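Local coordinates for fatty-acid-binding protein 1 (Arabidopsis thaliana, PDB 4DOO) that binds fatty acids in the plastid, with a preference for saturated chains, using a chalcone-isomerase-like fold, at residues P66-L80 against R192-F204. Residues are numbered along the deposited sequence; the frame is centred on the assembly and turned at random.
Sequences PASEIRGNKSFMDDL and REDFLDNAASLAF
In the helical layer of this chalcone-isomerase-like fold, away from the fatty-acid pocket, helices 67-71 and 76-82 pack on the C-terminal helix 189-202 through R71, F76 and L80. The axes of 67-71 and 192-202 approach to 8.8 Å at 133°, bringing A67 CB to 3.7 Å from A200 O. R71, a knob among E193, L196, D197 and A200, has CG anti to the backbone N (chi1 -178°) and a bend at chi2, which place L196 CB 3.3 Å above one face of its guanidinium, offset toward the rim. R71 NE forms a salt bridge with D197 OD1 (2.7 Å), tilted from the guanidinium plane. A second joins R71 NH2 to E193 OE1 at 2.7 Å, within that plane; R71 NH1 donates to a water that donates to E193 OE2. R192 grips that same OE2 with NE and NH2, while its NH1 bonds G183 O. Beside the salt bridges, the F76 ring is covered on opposite faces by I70 CG2 and L80 CD1 of its own segment, each offset toward the rim, and turns its edge, at CE2, to L196 O (3.6 Å). L80 CD1 also touches A199 CB at 3.8 Å. A leucine in place of R71 would probably leave D197 and E193 without their cross-helix countercharge. One arginine thus pairs with acids a helical turn apart, and the charged network bordering the apolar seam probably favours ionised carboxylates.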
loop_
_atom_site.group_PDB
_atom_site.type_symbol
_atom_site.label_atom_id
_atom_site.label_comp_id
_atom_site.label_asym_id
_atom_site.label_seq_id
_atom_site.Cartn_x
_atom_site.Cartn_y
_atom_site.Cartn_z
ATOM N N PRO A 66 -4.730 15.447 -20.759
ATOM C CA PRO A 66 -4.444 16.272 -19.586
ATOM C C PRO A 66 -4.769 15.479 -18.323
ATOM O O PRO A 66 -5.529 14.509 -18.369
ATOM C CB PRO A 66 -5.364 17.478 -19.782
ATOM C CG PRO A 66 -6.544 16.882 -20.471
ATOM C CD PRO A 66 -5.899 15.963 -21.492
ATOM N N ALA A 67 -4.193 15.897 -17.203
ATOM C CA ALA A 67 -4.399 15.221 -15.924
ATOM C C ALA A 67 -5.872 14.976 -15.600
ATOM O O ALA A 67 -6.252 13.875 -15.199
ATOM C CB ALA A 67 -3.738 16.033 -14.802
ATOM N N SER A 68 -6.706 15.995 -15.781
ATOM C CA SER A 68 -8.129 15.869 -15.483
ATOM C C SER A 68 -8.793 14.747 -16.288
ATOM O O SER A 68 -9.671 14.051 -15.783
ATOM C CB SER A 68 -8.846 17.201 -15.755
ATOM O OG SER A 68 -8.801 17.530 -17.133
ATOM N N GLU A 69 -8.382 14.574 -17.540
ATOM C CA GLU A 69 -8.961 13.524 -18.366
ATOM C C GLU A 69 -8.407 12.156 -18.001
ATOM O O GLU A 69 -9.096 11.147 -18.127
ATOM C CB GLU A 69 -8.725 13.823 -19.847
ATOM C CG GLU A 69 -9.669 14.890 -20.389
ATOM C CD GLU A 69 -9.399 15.234 -21.842
ATOM O OE1 GLU A 69 -9.155 14.302 -22.636
ATOM O OE2 GLU A 69 -9.443 16.436 -22.188
ATOM N N ILE A 70 -7.160 12.120 -17.550
ATOM C CA ILE A 70 -6.556 10.856 -17.143
ATOM C C ILE A 70 -7.289 10.391 -15.892
ATOM O O ILE A 70 -7.722 9.239 -15.802
ATOM C CB ILE A 70 -5.061 11.028 -16.814
ATOM C CG1 ILE A 70 -4.286 11.359 -18.093
ATOM C CG2 ILE A 70 -4.517 9.763 -16.159
ATOM C CD1 ILE A 70 -2.849 11.794 -17.846
ATOM N N ARG A 71 -7.430 11.305 -14.936
ATOM C CA ARG A 71 -8.109 11.017 -13.676
ATOM C C ARG A 71 -9.579 10.690 -13.921
ATOM O O ARG A 71 -10.163 9.848 -13.233
ATOM C CB ARG A 71 -7.992 12.221 -12.737
ATOM C CG ARG A 71 -8.622 12.030 -11.366
ATOM C CD ARG A 71 -7.851 11.010 -10.522
ATOM N NE ARG A 71 -8.252 11.092 -9.120
ATOM C CZ ARG A 71 -9.291 10.457 -8.593
ATOM N NH1 ARG A 71 -10.044 9.667 -9.347
ATOM N NH2 ARG A 71 -9.596 10.636 -7.312
ATOM N N GLY A 72 -10.169 11.351 -14.915
ATOM C CA GLY A 72 -11.566 11.118 -15.236
ATOM C C GLY A 72 -11.862 9.745 -15.818
ATOM O O GLY A 72 -13.022 9.348 -15.910
ATOM N N ASN A 73 -10.821 9.017 -16.212
ATOM C CA ASN A 73 -10.996 7.684 -16.780
ATOM C C ASN A 73 -11.186 6.643 -15.691
ATOM O O ASN A 73 -10.320 6.467 -14.839
ATOM C CB ASN A 73 -9.788 7.302 -17.635
ATOM C CG ASN A 73 -10.006 7.585 -19.105
ATOM O OD1 ASN A 73 -10.776 6.892 -19.774
ATOM N ND2 ASN A 73 -9.335 8.612 -19.618
ATOM N N LYS A 74 -12.317 5.949 -15.727
ATOM C CA LYS A 74 -12.599 4.927 -14.728
ATOM C C LYS A 74 -11.542 3.834 -14.721
ATOM O O LYS A 74 -11.322 3.183 -13.707
ATOM C CB LYS A 74 -13.985 4.315 -14.976
ATOM C CG LYS A 74 -15.127 5.273 -14.672
ATOM C CD LYS A 74 -16.486 4.597 -14.804
ATOM C CE LYS A 74 -17.601 5.531 -14.351
ATOM N NZ LYS A 74 -18.941 4.890 -14.440
ATOM N N SER A 75 -10.876 3.646 -15.852
ATOM C CA SER A 75 -9.844 2.622 -15.982
ATOM C C SER A 75 -8.490 2.979 -15.362
ATOM O O SER A 75 -7.649 2.101 -15.166
ATOM C CB SER A 75 -9.621 2.316 -17.464
ATOM O OG SER A 75 -9.166 3.484 -18.136
ATOM N N PHE A 76 -8.278 4.256 -15.057
ATOM C CA PHE A 76 -6.992 4.708 -14.517
ATOM C C PHE A 76 -6.494 3.931 -13.307
ATOM O O PHE A 76 -5.357 3.458 -13.297
ATOM C CB PHE A 76 -7.057 6.203 -14.184
ATOM C CG PHE A 76 -5.731 6.799 -13.780
ATOM C CD1 PHE A 76 -4.601 6.626 -14.574
ATOM C CD2 PHE A 76 -5.622 7.569 -12.627
ATOM C CE1 PHE A 76 -3.382 7.213 -14.227
ATOM C CE2 PHE A 76 -4.410 8.159 -12.269
ATOM C CZ PHE A 76 -3.291 7.982 -13.069
ATOM N N MET A 77 -7.342 3.801 -12.293
ATOM C CA MET A 77 -6.961 3.093 -11.080
ATOM C C MET A 77 -6.464 1.673 -11.359
ATOM O O MET A 77 -5.391 1.287 -10.895
ATOM C CB MET A 77 -8.142 3.068 -10.103
ATOM C CG MET A 77 -7.862 2.325 -8.800
ATOM S SD MET A 77 -9.171 2.553 -7.581
ATOM C CE MET A 77 -10.446 1.494 -8.226
ATOM N N ASP A 78 -7.225 0.897 -12.124
ATOM C CA ASP A 78 -6.813 -0.475 -12.422
ATOM C C ASP A 78 -5.575 -0.516 -13.319
ATOM O O ASP A 78 -4.750 -1.424 -13.203
ATOM C CB ASP A 78 -7.945 -1.255 -13.095
ATOM C CG ASP A 78 -7.718 -2.754 -13.049
ATOM O OD1 ASP A 78 -7.968 -3.353 -11.983
ATOM O OD2 ASP A 78 -7.278 -3.333 -14.063
ATOM N N ASP A 79 -5.440 0.455 -14.216
ATOM C CA ASP A 79 -4.273 0.478 -15.097
ATOM C C ASP A 79 -2.999 0.688 -14.276
ATOM O O ASP A 79 -1.970 0.058 -14.545
ATOM C CB ASP A 79 -4.392 1.579 -16.162
ATOM C CG ASP A 79 -5.355 1.217 -17.289
ATOM O OD1 ASP A 79 -5.545 0.013 -17.565
ATOM O OD2 ASP A 79 -5.910 2.143 -17.915
ATOM N N LEU A 80 -3.072 1.568 -13.277
ATOM C CA LEU A 80 -1.925 1.842 -12.410
ATOM C C LEU A 80 -1.522 0.609 -11.611
ATOM O O LEU A 80 -0.347 0.246 -11.570
ATOM C CB LEU A 80 -2.237 2.970 -11.422
ATOM C CG LEU A 80 -2.189 4.418 -11.905
ATOM C CD1 LEU A 80 -2.658 5.335 -10.775
ATOM C CD2 LEU A 80 -0.765 4.777 -12.337
ATOM N N ARG A 192 -6.860 7.311 -1.035
ATOM C CA ARG A 192 -6.903 6.792 -2.396
ATOM C C ARG A 192 -7.134 7.919 -3.392
ATOM O O ARG A 192 -6.507 7.959 -4.451
ATOM C CB ARG A 192 -8.015 5.754 -2.557
ATOM C CG ARG A 192 -8.079 5.183 -3.972
ATOM C CD ARG A 192 -9.357 4.409 -4.209
ATOM N NE ARG A 192 -10.536 5.271 -4.182
ATOM C CZ ARG A 192 -11.782 4.813 -4.186
ATOM N NH1 ARG A 192 -12.001 3.504 -4.213
ATOM N NH2 ARG A 192 -12.805 5.659 -4.167
ATOM N N GLU A 193 -8.040 8.833 -3.054
ATOM C CA GLU A 193 -8.341 9.947 -3.939
ATOM C C GLU A 193 -7.113 10.827 -4.144
ATOM O O GLU A 193 -6.832 11.258 -5.264
ATOM C CB GLU A 193 -9.511 10.760 -3.382
ATOM C CG GLU A 193 -10.808 9.955 -3.319
ATOM C CD GLU A 193 -11.230 9.423 -4.683
ATOM O OE1 GLU A 193 -11.618 10.241 -5.549
ATOM O OE2 GLU A 193 -11.164 8.193 -4.899
ATOM N N ASP A 194 -6.382 11.088 -3.065
ATOM C CA ASP A 194 -5.173 11.894 -3.155
ATOM C C ASP A 194 -4.146 11.161 -4.006
ATOM O O ASP A 194 -3.451 11.772 -4.809
ATOM C CB ASP A 194 -4.585 12.159 -1.764
ATOM C CG ASP A 194 -5.396 13.164 -0.968
ATOM O OD1 ASP A 194 -5.115 13.341 0.240
ATOM O OD2 ASP A 194 -6.312 13.781 -1.556
ATOM N N PHE A 195 -4.052 9.847 -3.828
ATOM C CA PHE A 195 -3.091 9.064 -4.591
ATOM C C PHE A 195 -3.366 9.156 -6.087
ATOM O O PHE A 195 -2.451 9.394 -6.875
ATOM C CB PHE A 195 -3.114 7.593 -4.142
ATOM C CG PHE A 195 -2.332 6.668 -5.040
ATOM C CD1 PHE A 195 -2.926 6.101 -6.165
ATOM C CD2 PHE A 195 -0.998 6.382 -4.776
ATOM C CE1 PHE A 195 -2.200 5.262 -7.014
ATOM C CE2 PHE A 195 -0.265 5.544 -5.620
ATOM C CZ PHE A 195 -0.869 4.984 -6.737
ATOM N N LEU A 196 -4.624 8.968 -6.470
ATOM C CA LEU A 196 -5.015 9.016 -7.873
ATOM C C LEU A 196 -4.866 10.425 -8.446
ATOM O O LEU A 196 -4.438 10.593 -9.592
ATOM C CB LEU A 196 -6.453 8.521 -8.027
ATOM C CG LEU A 196 -6.661 7.048 -7.651
ATOM C CD1 LEU A 196 -8.154 6.692 -7.722
ATOM C CD2 LEU A 196 -5.854 6.168 -8.597
ATOM N N ASP A 197 -5.211 11.432 -7.649
ATOM C CA ASP A 197 -5.081 12.817 -8.090
ATOM C C ASP A 197 -3.613 13.133 -8.352
ATOM O O ASP A 197 -3.270 13.695 -9.390
ATOM C CB ASP A 197 -5.602 13.805 -7.033
ATOM C CG ASP A 197 -7.125 13.859 -6.956
ATOM O OD1 ASP A 197 -7.803 13.422 -7.908
ATOM O OD2 ASP A 197 -7.645 14.367 -5.936
ATOM N N ASN A 198 -2.742 12.764 -7.413
ATOM C CA ASN A 198 -1.322 13.053 -7.561
ATOM C C ASN A 198 -0.616 12.162 -8.577
ATOM O O ASN A 198 0.359 12.585 -9.201
ATOM C CB ASN A 198 -0.616 12.995 -6.195
ATOM C CG ASN A 198 -1.121 14.069 -5.239
ATOM O OD1 ASN A 198 -1.350 15.214 -5.646
ATOM N ND2 ASN A 198 -1.296 13.710 -3.968
ATOM N N ALA A 199 -1.102 10.935 -8.749
ATOM C CA ALA A 199 -0.502 10.034 -9.730
ATOM C C ALA A 199 -0.802 10.597 -11.117
ATOM O O ALA A 199 0.029 10.526 -12.024
ATOM C CB ALA A 199 -1.091 8.616 -9.598
ATOM N N ALA A 200 -1.993 11.166 -11.269
ATOM C CA ALA A 200 -2.412 11.746 -12.541
ATOM C C ALA A 200 -1.591 12.991 -12.867
ATOM O O ALA A 200 -1.332 13.287 -14.033
ATOM C CB ALA A 200 -3.896 12.100 -12.490
ATOM N N SER A 201 -1.175 13.710 -11.829
ATOM C CA SER A 201 -0.393 14.932 -12.000
ATOM C C SER A 201 1.101 14.666 -12.147
ATOM O O SER A 201 1.813 15.425 -12.800
ATOM C CB SER A 201 -0.598 15.864 -10.798
ATOM O OG SER A 201 -1.962 16.189 -10.612
ATOM N N LEU A 202 1.565 13.584 -11.529
ATOM C CA LEU A 202 2.979 13.218 -11.523
ATOM C C LEU A 202 3.676 13.202 -12.879
ATOM O O LEU A 202 4.858 13.528 -12.973
ATOM C CB LEU A 202 3.149 11.861 -10.828
ATOM C CG LEU A 202 4.565 11.425 -10.451
ATOM C CD1 LEU A 202 5.237 12.508 -9.609
ATOM C CD2 LEU A 202 4.498 10.113 -9.685
ATOM N N ALA A 203 2.957 12.839 -13.932
ATOM C CA ALA A 203 3.559 12.788 -15.260
ATOM C C ALA A 203 3.872 14.165 -15.839
ATOM O O ALA A 203 4.609 14.271 -16.820
ATOM C CB ALA A 203 2.654 12.020 -16.218
ATOM N N PHE A 204 3.327 15.217 -15.232
ATOM C CA PHE A 204 3.549 16.573 -15.726
ATOM C C PHE A 204 4.507 17.428 -14.895
ATOM O O PHE A 204 4.563 18.647 -15.066
ATOM C CB PHE A 204 2.206 17.296 -15.862
ATOM C CG PHE A 204 1.216 16.560 -16.718
ATOM C CD1 PHE A 204 0.234 15.757 -16.142
ATOM C CD2 PHE A 204 1.292 16.631 -18.106
ATOM C CE1 PHE A 204 -0.654 15.035 -16.938
ATOM C CE2 PHE A 204 0.411 15.913 -18.908
ATOM C CZ PHE A 204 -0.566 15.112 -18.323
HETATM O O HOH W 1 -11.652 7.777 -7.621
#